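Local coordinates for protein Cbs-cp12 (Microcystis aeruginosa PCC 7806, PDB 5NMU) that probably takes part in the redox regulation of cyanobacterial photosynthesis, joining a pair of CBS domains to a CP12 domain in a hexameric fusion protein, at residues G38-P43 and K112-I117; V53-I58 and I103-V108; V59-A64 and Y75-K80; P133-L136 and D140-E143. All blocks are in the same frame, centred on the assembly; numbering follows the deposited sequence.

Contact 1: residues G38-P43 and K112-I117; sequences GLIVEP and KTLLGI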
loop_
_atom_site.group_PDB
_atom_site.type_symbol
_atom_site.label_atom_id
_atom_site.label_comp_id
_atom_site.label_asym_id
_atom_site.label_seq_id
_atom_site.Cartn_x
_atom_site.Cartn_y
_atom_site.Cartn_z
ATOM N N GLY A 38 12.340 -2.211 -19.941
ATOM C CA GLY A 38 10.981 -1.802 -20.248
ATOM C C GLY A 38 10.770 -1.748 -21.746
ATOM O O GLY A 38 11.685 -1.408 -22.468
ATOM N N LEU A 39 9.600 -2.173 -22.208
ATOM C CA LEU A 39 9.188 -2.007 -23.585
ATOM C C LEU A 39 7.927 -1.178 -23.615
ATOM O O LEU A 39 6.979 -1.385 -22.830
ATOM C CB LEU A 39 8.833 -3.338 -24.236
ATOM C CG LEU A 39 9.884 -4.352 -24.384
ATOM C CD1 LEU A 39 9.232 -5.684 -24.837
ATOM C CD2 LEU A 39 10.926 -3.841 -25.376
ATOM N N ILE A 40 7.883 -0.261 -24.573
ATOM C CA ILE A 40 6.712 0.577 -24.725
ATOM C C ILE A 40 5.726 -0.151 -25.637
ATOM O O ILE A 40 6.102 -0.706 -26.679
ATOM C CB ILE A 40 7.089 1.922 -25.337
ATOM C CG1 ILE A 40 8.147 2.641 -24.514
ATOM C CG2 ILE A 40 5.839 2.742 -25.553
ATOM C CD1 ILE A 40 7.829 2.767 -23.052
ATOM N N VAL A 41 4.460 -0.134 -25.262
ATOM C CA VAL A 41 3.426 -0.783 -26.042
ATOM C C VAL A 41 2.829 0.210 -27.075
ATOM O O VAL A 41 2.326 1.323 -26.722
ATOM C CB VAL A 41 2.315 -1.279 -25.149
ATOM C CG1 VAL A 41 1.118 -1.767 -25.985
ATOM C CG2 VAL A 41 2.850 -2.391 -24.218
ATOM N N GLU A 42 2.780 -0.267 -28.304
ATOM C CA GLU A 42 2.513 0.549 -29.481
ATOM C C GLU A 42 1.030 0.970 -29.525
ATOM O O GLU A 42 0.184 0.127 -29.483
ATOM C CB GLU A 42 2.883 -0.292 -30.722
ATOM C CG GLU A 42 2.652 0.388 -32.072
ATOM C CD GLU A 42 3.298 -0.377 -33.226
ATOM O OE1 GLU A 42 3.527 -1.602 -33.072
ATOM O OE2 GLU A 42 3.578 0.265 -34.280
ATOM N N PRO A 43 0.723 2.277 -29.590
ATOM C CA PRO A 43 -0.655 2.720 -29.776
ATOM C C PRO A 43 -1.234 2.110 -31.029
ATOM O O PRO A 43 -0.535 1.982 -32.028
ATOM C CB PRO A 43 -0.510 4.231 -29.966
ATOM C CG PRO A 43 0.735 4.582 -29.210
ATOM C CD PRO A 43 1.646 3.420 -29.429
ATOM N N LYS A 112 1.671 13.076 -29.073
ATOM C CA LYS A 112 1.468 11.655 -29.358
ATOM C C LYS A 112 2.756 10.911 -29.791
ATOM O O LYS A 112 2.667 9.736 -30.149
ATOM C CB LYS A 112 0.396 11.501 -30.450
ATOM C CG LYS A 112 0.858 11.815 -31.891
ATOM C CD LYS A 112 -0.301 11.551 -32.856
ATOM C CE LYS A 112 0.024 11.607 -34.352
ATOM N NZ LYS A 112 1.145 10.724 -34.788
ATOM N N THR A 113 3.908 11.610 -29.799
ATOM C CA THR A 113 5.150 11.095 -30.378
ATOM C C THR A 113 6.113 10.556 -29.317
ATOM O O THR A 113 6.546 11.282 -28.419
ATOM C CB THR A 113 5.917 12.136 -31.266
ATOM O OG1 THR A 113 5.082 12.607 -32.349
ATOM C CG2 THR A 113 7.159 11.498 -31.908
ATOM N N LEU A 114 6.497 9.297 -29.485
ATOM C CA LEU A 114 7.385 8.594 -28.571
ATOM C C LEU A 114 8.785 9.058 -28.880
ATOM O O LEU A 114 9.143 9.124 -30.031
ATOM C CB LEU A 114 7.251 7.073 -28.780
ATOM C CG LEU A 114 8.209 6.149 -27.993
ATOM C CD1 LEU A 114 7.963 6.312 -26.506
ATOM C CD2 LEU A 114 8.048 4.696 -28.389
ATOM N N LEU A 115 9.540 9.462 -27.867
ATOM C CA LEU A 115 10.935 9.939 -28.065
ATOM C C LEU A 115 11.997 9.046 -27.427
ATOM O O LEU A 115 13.143 9.084 -27.816
ATOM C CB LEU A 115 11.106 11.353 -27.488
ATOM C CG LEU A 115 10.335 12.491 -28.119
ATOM C CD1 LEU A 115 10.575 13.767 -27.320
ATOM C CD2 LEU A 115 10.779 12.682 -29.570
ATOM N N GLY A 116 11.622 8.299 -26.401
ATOM C CA GLY A 116 12.592 7.609 -25.591
ATOM C C GLY A 116 11.899 6.960 -24.412
ATOM O O GLY A 116 10.648 6.939 -24.325
ATOM N N ILE A 117 12.715 6.427 -23.502
ATOM C CA ILE A 117 12.245 5.799 -22.291
ATOM C C ILE A 117 13.188 6.281 -21.180
ATOM O O ILE A 117 14.396 6.383 -21.369
ATOM C CB ILE A 117 12.190 4.270 -22.463
ATOM C CG1 ILE A 117 11.510 3.589 -21.281
ATOM C CG2 ILE A 117 13.583 3.670 -22.700
ATOM C CD1 ILE A 117 11.191 2.104 -21.571
#
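With chi1 at -57°, Ile-40 sets CG2 anti to its backbone N and folds CD1 back at its second torsion, so that its two methyls meet different residues of the facing strand. Ile-117 brings CG1 anti to the backbone N (chi1 -172°) and stays extended, which carries its CD1 across to CD1 of Ile-40 at 3.7 Å; the two side chains slide past each other in opposite directions. The same CD1 of Ile-117 rests 3.7 Å from the carbonyl O of Gly-38. On the other flank CG2 of Ile-40 touches CD2 of Leu-114 at 4.1 Å, the two side chains crossing obliquely. Strands 38-41 and 113-117 run nearly antiparallel, at 160°, but their axes stay 8.7 Å apart: they belong to different sheets, one from each CBS domain, and meet through side chains, in keeping with the paired CBS fold. Within the second sheet Leu-115 and Gly-116 both face Val-108, a classic beta bulge between Leu-114 and Ile-117, the two residues that reach Ile-40. Pro-107 packs against both Ile-40 and Leu-114, and Tyr-50 covers the same pair from a loop.

Contact 2: residues V53-I58 and I103-V108; sequences VTETDI and IRRAPV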
loop_
_atom_site.group_PDB
_atom_site.type_symbol
_atom_site.label_atom_id
_atom_site.label_comp_id
_atom_site.label_asym_id
_atom_site.label_seq_id
_atom_site.Cartn_x
_atom_site.Cartn_y
_atom_site.Cartn_z
ATOM N N VAL A 53 5.339 -2.273 -20.502
ATOM C CA VAL A 53 5.563 -3.531 -19.807
ATOM C C VAL A 53 7.039 -3.551 -19.366
ATOM O O VAL A 53 7.960 -3.189 -20.161
ATOM C CB VAL A 53 5.120 -4.742 -20.666
ATOM C CG1 VAL A 53 5.853 -4.874 -21.971
ATOM C CG2 VAL A 53 5.278 -6.011 -19.868
ATOM N N THR A 54 7.231 -3.889 -18.093
ATOM C CA THR A 54 8.537 -3.795 -17.430
ATOM C C THR A 54 9.025 -5.114 -16.971
ATOM O O THR A 54 8.238 -6.071 -16.863
ATOM C CB THR A 54 8.500 -2.924 -16.170
ATOM O OG1 THR A 54 7.765 -3.574 -15.116
ATOM C CG2 THR A 54 7.900 -1.540 -16.492
ATOM N N GLU A 55 10.321 -5.168 -16.677
ATOM C CA GLU A 55 10.914 -6.346 -16.022
ATOM C C GLU A 55 10.159 -6.838 -14.785
ATOM O O GLU A 55 10.072 -8.056 -14.551
ATOM C CB GLU A 55 12.381 -6.108 -15.682
ATOM C CG GLU A 55 12.630 -4.967 -14.692
ATOM C CD GLU A 55 14.089 -4.796 -14.362
ATOM O OE1 GLU A 55 14.877 -5.525 -14.936
ATOM O OE2 GLU A 55 14.453 -3.908 -13.534
ATOM N N THR A 56 9.675 -5.895 -13.984
ATOM C CA THR A 56 8.990 -6.156 -12.740
ATOM C C THR A 56 7.615 -6.728 -13.059
ATOM O O THR A 56 7.187 -7.653 -12.357
ATOM C CB THR A 56 8.948 -4.853 -11.842
ATOM O OG1 THR A 56 10.294 -4.404 -11.552
ATOM C CG2 THR A 56 8.354 -5.095 -10.574
ATOM N N ASP A 57 6.939 -6.267 -14.122
ATOM C CA ASP A 57 5.669 -6.895 -14.502
ATOM C C ASP A 57 5.898 -8.385 -14.824
ATOM O O ASP A 57 5.082 -9.255 -14.445
ATOM C CB ASP A 57 5.016 -6.259 -15.762
ATOM C CG ASP A 57 4.624 -4.780 -15.569
ATOM O OD1 ASP A 57 4.025 -4.485 -14.513
ATOM O OD2 ASP A 57 4.891 -3.943 -16.470
ATOM N N ILE A 58 6.941 -8.624 -15.624
ATOM C CA ILE A 58 7.239 -9.937 -16.097
ATOM C C ILE A 58 7.611 -10.895 -14.940
ATOM O O ILE A 58 7.040 -11.954 -14.822
ATOM C CB ILE A 58 8.277 -9.926 -17.219
ATOM C CG1 ILE A 58 7.662 -9.273 -18.459
ATOM C CG2 ILE A 58 8.690 -11.352 -17.580
ATOM C CD1 ILE A 58 8.669 -8.818 -19.485
ATOM N N ILE A 103 6.672 4.146 -9.689
ATOM C CA ILE A 103 7.162 3.460 -10.871
ATOM C C ILE A 103 8.639 3.700 -10.968
ATOM O O ILE A 103 9.167 4.549 -10.261
ATOM C CB ILE A 103 6.509 3.927 -12.180
ATOM C CG1 ILE A 103 6.727 5.432 -12.373
ATOM C CG2 ILE A 103 5.023 3.516 -12.184
ATOM C CD1 ILE A 103 6.137 5.947 -13.666
ATOM N N ARG A 104 9.302 2.948 -11.828
ATOM C CA ARG A 104 10.752 3.056 -12.004
ATOM C C ARG A 104 11.120 3.450 -13.420
ATOM O O ARG A 104 12.313 3.655 -13.700
ATOM C CB ARG A 104 11.424 1.749 -11.599
ATOM C CG ARG A 104 11.293 1.542 -10.081
ATOM C CD ARG A 104 11.304 0.120 -9.664
ATOM N NE ARG A 104 10.259 -0.689 -10.333
ATOM C CZ ARG A 104 9.031 -0.910 -9.903
ATOM N NH1 ARG A 104 8.602 -0.394 -8.768
ATOM N NH2 ARG A 104 8.231 -1.674 -10.637
ATOM N N ARG A 105 10.126 3.671 -14.275
ATOM C CA ARG A 105 10.342 3.647 -15.727
ATOM C C ARG A 105 9.125 4.244 -16.471
ATOM O O ARG A 105 8.000 3.933 -16.105
ATOM C CB ARG A 105 10.388 2.119 -16.020
ATOM C CG ARG A 105 11.256 1.686 -17.040
ATOM C CD ARG A 105 11.366 0.159 -16.940
ATOM N NE ARG A 105 12.055 -0.223 -15.733
ATOM C CZ ARG A 105 13.348 -0.094 -15.485
ATOM N NH1 ARG A 105 14.138 0.431 -16.360
ATOM N NH2 ARG A 105 13.840 -0.474 -14.317
ATOM N N ALA A 106 9.326 5.078 -17.493
ATOM C CA ALA A 106 8.195 5.684 -18.255
ATOM C C ALA A 106 8.605 6.043 -19.676
ATOM O O ALA A 106 9.759 6.381 -19.920
ATOM C CB ALA A 106 7.643 6.899 -17.539
ATOM N N PRO A 107 7.677 5.926 -20.630
ATOM C CA PRO A 107 8.033 6.480 -21.967
ATOM C C PRO A 107 8.167 7.994 -21.847
ATOM O O PRO A 107 7.440 8.606 -21.051
ATOM C CB PRO A 107 6.819 6.150 -22.839
ATOM C CG PRO A 107 5.691 6.087 -21.863
ATOM C CD PRO A 107 6.277 5.464 -20.583
ATOM N N VAL A 108 9.116 8.537 -22.596
ATOM C CA VAL A 108 9.198 9.951 -22.903
ATOM C C VAL A 108 8.397 10.267 -24.161
ATOM O O VAL A 108 8.734 9.819 -25.236
ATOM C CB VAL A 108 10.624 10.467 -23.046
ATOM C CG1 VAL A 108 10.618 11.987 -23.389
ATOM C CG2 VAL A 108 11.394 10.231 -21.758
HETATM O O HOH W 1 13.187 -2.021 -11.914
#
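Arg-105 meets two neighbours of the 53-58 segment in different ways. Its CD lies 3.9 Å from CG2 of Thr-54, the side chains at a slant to each other, and this methyl sits at the edge of the guanidinium, near its plane. The carboxylate of Glu-55 is turned 72° from that plane. Its OE2 is 3.6 Å from NH2 of Arg-105 and well out of the guanidinium plane, so the salt bridge rests on charge alone. A water bridges the two charges: it accepts from NH2 of Arg-105 at 2.9 Å, in the guanidinium plane, and donates to OE2 of Glu-55 at 2.8 Å. The other oxygen of Glu-55 is bonded to Ser-121 of the second subunit. Arg-104 comes at about a right angle to Thr-56, its NH2 3.4 Å from CG2 of that threonine. These contacts join the strand-to-helix turn of one CBS domain to the strand of the other. Thr-54 is the N-cap of helix 55-63 and forms a capping box with Asp-57: a chi1 of 70° sets OG1 of Thr-54 between its backbone N and carbonyl carbon, where it accepts from N of Asp-57 at 3.0 Å, and puts CG2 on the side of Arg-105, while N of Thr-54 donates to OD2 of Asp-57 at 2.8 Å. A valine at Thr-54 would probably leave N of Asp-57 without its capping acceptor and let the first turn of the helix fray. Thr-56 and Arg-104 also pack against Arg-104 and Thr-56, respectively, of the second subunit.

Contact 3: residues V59-A64 and Y75-K80; sequences VYKVAA and YEIMAK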
loop_
_atom_site.group_PDB
_atom_site.type_symbol
_atom_site.label_atom_id
_atom_site.label_comp_id
_atom_site.label_asym_id
_atom_site.label_seq_id
_atom_site.Cartn_x
_atom_site.Cartn_y
_atom_site.Cartn_z
ATOM N N VAL A 59 8.525 -10.472 -14.085
ATOM C CA VAL A 59 8.935 -11.271 -12.944
ATOM C C VAL A 59 7.814 -11.481 -11.912
ATOM O O VAL A 59 7.607 -12.634 -11.421
ATOM C CB VAL A 59 10.186 -10.625 -12.304
ATOM C CG1 VAL A 59 10.545 -11.320 -10.997
ATOM C CG2 VAL A 59 11.340 -10.657 -13.289
ATOM N N TYR A 60 7.093 -10.388 -11.554
ATOM C CA TYR A 60 6.020 -10.504 -10.554
ATOM C C TYR A 60 4.798 -11.238 -11.057
ATOM O O TYR A 60 4.215 -11.991 -10.312
ATOM C CB TYR A 60 5.540 -9.157 -10.042
ATOM C CG TYR A 60 6.487 -8.424 -9.121
ATOM C CD1 TYR A 60 7.845 -8.793 -8.948
ATOM C CD2 TYR A 60 6.042 -7.318 -8.454
ATOM C CE1 TYR A 60 8.708 -8.067 -8.117
ATOM C CE2 TYR A 60 6.868 -6.622 -7.583
ATOM C CZ TYR A 60 8.205 -6.971 -7.438
ATOM O OH TYR A 60 8.939 -6.176 -6.594
ATOM N N LYS A 61 4.390 -11.009 -12.295
ATOM C CA LYS A 61 3.081 -11.506 -12.767
ATOM C C LYS A 61 3.160 -12.804 -13.541
ATOM O O LYS A 61 2.148 -13.483 -13.669
ATOM C CB LYS A 61 2.408 -10.446 -13.616
ATOM C CG LYS A 61 2.252 -9.137 -12.833
ATOM C CD LYS A 61 1.597 -8.048 -13.680
ATOM C CE LYS A 61 1.394 -6.802 -12.867
ATOM N NZ LYS A 61 1.220 -5.741 -13.850
ATOM N N VAL A 62 4.340 -13.136 -14.068
ATOM C CA VAL A 62 4.500 -14.273 -14.931
ATOM C C VAL A 62 5.381 -15.250 -14.162
ATOM O O VAL A 62 4.854 -16.283 -13.673
ATOM C CB VAL A 62 5.052 -13.897 -16.331
ATOM C CG1 VAL A 62 5.028 -15.113 -17.238
ATOM C CG2 VAL A 62 4.235 -12.763 -16.951
ATOM N N ALA A 63 6.679 -14.924 -13.998
ATOM C CA ALA A 63 7.626 -15.881 -13.351
ATOM C C ALA A 63 7.215 -16.300 -11.936
ATOM O O ALA A 63 7.259 -17.485 -11.601
ATOM C CB ALA A 63 9.041 -15.330 -13.345
ATOM N N ALA A 64 6.833 -15.331 -11.112
ATOM C CA ALA A 64 6.459 -15.604 -9.725
ATOM C C ALA A 64 5.285 -16.539 -9.541
ATOM O O ALA A 64 5.168 -17.124 -8.485
ATOM C CB ALA A 64 6.201 -14.327 -8.958
ATOM N N TYR A 75 -0.799 -7.703 -23.250
ATOM C CA TYR A 75 -1.954 -6.985 -22.730
ATOM C C TYR A 75 -2.398 -7.444 -21.350
ATOM O O TYR A 75 -2.972 -6.625 -20.603
ATOM C CB TYR A 75 -3.123 -7.011 -23.706
ATOM C CG TYR A 75 -3.798 -8.341 -23.933
ATOM C CD1 TYR A 75 -4.768 -8.812 -23.045
ATOM C CD2 TYR A 75 -3.530 -9.096 -25.090
ATOM C CE1 TYR A 75 -5.448 -9.986 -23.284
ATOM C CE2 TYR A 75 -4.197 -10.307 -25.324
ATOM C CZ TYR A 75 -5.122 -10.724 -24.401
ATOM O OH TYR A 75 -5.783 -11.844 -24.612
ATOM N N GLU A 76 -2.135 -8.713 -21.006
ATOM C CA GLU A 76 -2.532 -9.203 -19.696
ATOM C C GLU A 76 -1.652 -8.663 -18.575
ATOM O O GLU A 76 -2.078 -8.694 -17.454
ATOM C CB GLU A 76 -2.539 -10.732 -19.629
ATOM C CG GLU A 76 -3.404 -11.435 -20.680
ATOM C CD GLU A 76 -3.153 -12.930 -20.675
ATOM O OE1 GLU A 76 -3.518 -13.596 -19.686
ATOM O OE2 GLU A 76 -2.535 -13.426 -21.622
ATOM N N ILE A 77 -0.430 -8.194 -18.855
ATOM C CA ILE A 77 0.474 -7.715 -17.798
ATOM C C ILE A 77 0.848 -6.215 -17.867
ATOM O O ILE A 77 1.286 -5.647 -16.859
ATOM C CB ILE A 77 1.744 -8.591 -17.668
ATOM C CG1 ILE A 77 2.543 -8.647 -18.937
ATOM C CG2 ILE A 77 1.349 -10.022 -17.290
ATOM C CD1 ILE A 77 3.944 -9.207 -18.742
ATOM N N MET A 78 0.660 -5.592 -19.035
ATOM C CA MET A 78 1.074 -4.224 -19.252
ATOM C C MET A 78 0.295 -3.238 -18.416
ATOM O O MET A 78 -0.786 -3.556 -17.912
ATOM C CB MET A 78 0.899 -3.849 -20.716
ATOM C CG MET A 78 -0.531 -3.596 -21.165
ATOM S SD MET A 78 -0.604 -3.516 -22.953
ATOM C CE MET A 78 -2.389 -3.379 -23.203
ATOM N N ALA A 79 0.828 -2.019 -18.378
ATOM C CA ALA A 79 0.139 -0.864 -17.855
ATOM C C ALA A 79 -0.277 0.017 -19.008
ATOM O O ALA A 79 0.541 0.523 -19.709
ATOM C CB ALA A 79 1.050 -0.097 -16.904
ATOM N N LYS A 80 -1.564 0.176 -19.234
ATOM C CA LYS A 80 -2.015 0.935 -20.380
ATOM C C LYS A 80 -3.337 1.493 -19.976
ATOM O O LYS A 80 -4.180 0.710 -19.589
ATOM C CB LYS A 80 -2.192 0.085 -21.620
ATOM C CG LYS A 80 -2.628 0.891 -22.844
ATOM C CD LYS A 80 -2.721 0.045 -24.117
ATOM C CE LYS A 80 -3.358 0.807 -25.274
ATOM N NZ LYS A 80 -2.885 0.237 -26.564
#
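The ammonium of Lys-61 has two partners: NZ donates to the carbonyl O of Ile-77 across the contact at 3.0 Å and forms a salt bridge with OD1 of Asp-57, one turn earlier in its own helix. It meets the carbonyl at a C=O...N angle of 142°, tilted 16° from the carbonyl plane. To get there the lysine chain runs fully extended beyond CG, laying its carbons over Ile-77: CB of Lys-61 is 3.8 Å from CG2 of Ile-77, and CD of Lys-61 lies 4.0 Å from CB of Ile-77. One exposed side chain thus supplies both a polar end and an apolar shaft. Here residues 59-63 of helix 55-63, in the first CBS domain, meet the loop 75-80 of the second. The helix widens into a pi-type turn, with N of Ala-64 bonded to O of Val-59 at 2.8 Å. The buried Val-62, next in sequence to Lys-61, crosses Ile-77 at about a right angle, and its CG2 touches CD1 of Ile-77 at 4.0 Å. With chi1 at 59°, Ile-77 holds CG1 between its backbone N and carbonyl carbon and CG2 beside the N, so both branches face Val-62, whose CG2 is also 4.0 Å from CG2 of Ile-77. Val-24 of helix 24-34 and Met-72 pack on both Val-62 and Ile-77, while Val-53 of strand 51-54 meets Ile-77 as well.

Contact 4: residues P133-L136 and D140-E143; sequences PKRL and DEIE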
loop_
_atom_site.group_PDB
_atom_site.type_symbol
_atom_site.label_atom_id
_atom_site.label_comp_id
_atom_site.label_asym_id
_atom_site.label_seq_id
_atom_site.Cartn_x
_atom_site.Cartn_y
_atom_site.Cartn_z
ATOM N N PRO A 133 21.720 19.727 -6.433
ATOM C CA PRO A 133 20.458 19.284 -5.829
ATOM C C PRO A 133 19.429 20.435 -5.875
ATOM O O PRO A 133 19.749 21.542 -5.491
ATOM C CB PRO A 133 20.838 18.937 -4.395
ATOM C CG PRO A 133 22.084 19.708 -4.134
ATOM C CD PRO A 133 22.792 19.864 -5.445
ATOM N N LYS A 134 18.219 20.158 -6.365
ATOM C CA LYS A 134 17.192 21.214 -6.505
ATOM C C LYS A 134 16.133 20.996 -5.438
ATOM O O LYS A 134 15.450 19.987 -5.455
ATOM C CB LYS A 134 16.634 21.230 -7.940
ATOM C CG LYS A 134 17.750 21.452 -8.973
ATOM C CD LYS A 134 17.315 22.156 -10.249
ATOM C CE LYS A 134 18.097 21.598 -11.448
ATOM N NZ LYS A 134 17.660 20.226 -11.924
ATOM N N ARG A 135 16.106 21.894 -4.462
ATOM C CA ARG A 135 15.081 21.913 -3.416
ATOM C C ARG A 135 13.708 22.117 -4.083
ATOM O O ARG A 135 13.479 23.135 -4.777
ATOM C CB ARG A 135 15.400 23.038 -2.452
ATOM C CG ARG A 135 14.357 23.292 -1.382
ATOM C CD ARG A 135 14.832 24.385 -0.426
ATOM N NE ARG A 135 13.975 24.426 0.754
ATOM C CZ ARG A 135 14.264 25.010 1.914
ATOM N NH1 ARG A 135 15.418 25.660 2.121
ATOM N NH2 ARG A 135 13.368 24.926 2.896
ATOM N N LEU A 136 12.838 21.122 -3.947
ATOM C CA LEU A 136 11.578 21.107 -4.682
ATOM C C LEU A 136 10.674 22.281 -4.241
ATOM O O LEU A 136 10.621 22.676 -3.058
ATOM C CB LEU A 136 10.833 19.747 -4.562
ATOM C CG LEU A 136 11.065 18.636 -5.613
ATOM C CD1 LEU A 136 10.298 18.886 -6.905
ATOM C CD2 LEU A 136 12.539 18.399 -5.938
ATOM N N ASP A 140 7.985 28.505 -4.844
ATOM C CA ASP A 140 6.754 28.652 -4.079
ATOM C C ASP A 140 7.122 29.045 -2.633
ATOM O O ASP A 140 6.462 29.922 -2.059
ATOM C CB ASP A 140 5.892 27.383 -4.126
ATOM C CG ASP A 140 5.482 26.989 -5.559
ATOM O OD1 ASP A 140 5.061 27.825 -6.358
ATOM O OD2 ASP A 140 5.621 25.820 -5.924
ATOM N N GLU A 141 8.188 28.459 -2.077
ATOM C CA GLU A 141 8.623 28.796 -0.714
ATOM C C GLU A 141 9.069 30.251 -0.571
ATOM O O GLU A 141 8.803 30.855 0.428
ATOM C CB GLU A 141 9.807 27.961 -0.216
ATOM C CG GLU A 141 9.596 26.472 -0.107
ATOM C CD GLU A 141 10.751 25.774 0.598
ATOM O OE1 GLU A 141 11.182 26.226 1.667
ATOM O OE2 GLU A 141 11.183 24.734 0.093
ATOM N N ILE A 142 9.830 30.726 -1.555
ATOM C CA ILE A 142 10.294 32.104 -1.655
ATOM C C ILE A 142 9.067 33.034 -1.742
ATOM O O ILE A 142 8.942 33.992 -0.969
ATOM C CB ILE A 142 11.264 32.292 -2.873
ATOM C CG1 ILE A 142 12.580 31.537 -2.658
ATOM C CG2 ILE A 142 11.562 33.763 -3.148
ATOM C CD1 ILE A 142 13.495 31.558 -3.867
ATOM N N GLU A 143 8.162 32.731 -2.666
ATOM C CA GLU A 143 7.005 33.567 -2.847
ATOM C C GLU A 143 6.200 33.581 -1.520
ATOM O O GLU A 143 5.846 34.655 -1.030
ATOM C CB GLU A 143 6.205 33.141 -4.084
ATOM C CG GLU A 143 5.029 34.069 -4.451
ATOM C CD GLU A 143 4.334 33.688 -5.792
ATOM O OE1 GLU A 143 3.552 34.542 -6.315
ATOM O OE2 GLU A 143 4.532 32.541 -6.312
#
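Arg-135 and Glu-141 form a salt bridge in which both carboxylate oxygens approach guanidinium nitrogens. NE of Arg-135 donates to OE2 of Glu-141 at 2.9 Å, a bent bond with an N-H...O angle of 130°, received on the syn side of the carboxylate but tilted out of both planes. NH2 of Arg-135 lies 2.8 Å from OE1 of Glu-141, an oxygen that sits over one face of the guanidinium. The planes stand 70° apart, so the pair is not flat. Arg-135 starts with CG anti to its backbone N (chi1 174°) and stays extended as far as NE, which carries the guanidinium out to the glutamate. Its NH1 makes a salt bridge with Glu-176 of helix 161-178, so carboxylates of two helices share one arginine. A leucine in place of Arg-135 would probably leave Glu-141 and Glu-176 without the guanidinium they share. Leu-173 of helix 161-178 packs against the side chains of Arg-135 and Glu-141. The arginine therefore ties the loop 133-136, which follows helix 120-126, to the first turns of helix 138-156 and to the end of its partner, at the base of the antiparallel two-helix hairpin of the CP12 domain.

Contacts 1, 2 and 3 are nested along the chain and all join the two CBS domains, whereas contact 4 follows in series on the opposite side of the chain's centre. Contacts 1 and 2 draw on the same two sheets: the first is for the most part aliphatic side-chain packing, the second adds charge, water and a helix cap, beside the second subunit. Contact 3 shares helix 55-63 with contact 2, Ile-77 packing on Ile-58, and mixes a lysine bond with aliphatic packing. Contacts 2 and 3 are buried, contact 1 partly so; contact 4, at the start of the CP12 helices, is a surface salt bridge, its nearest atoms about 15 Å from those of contact 2.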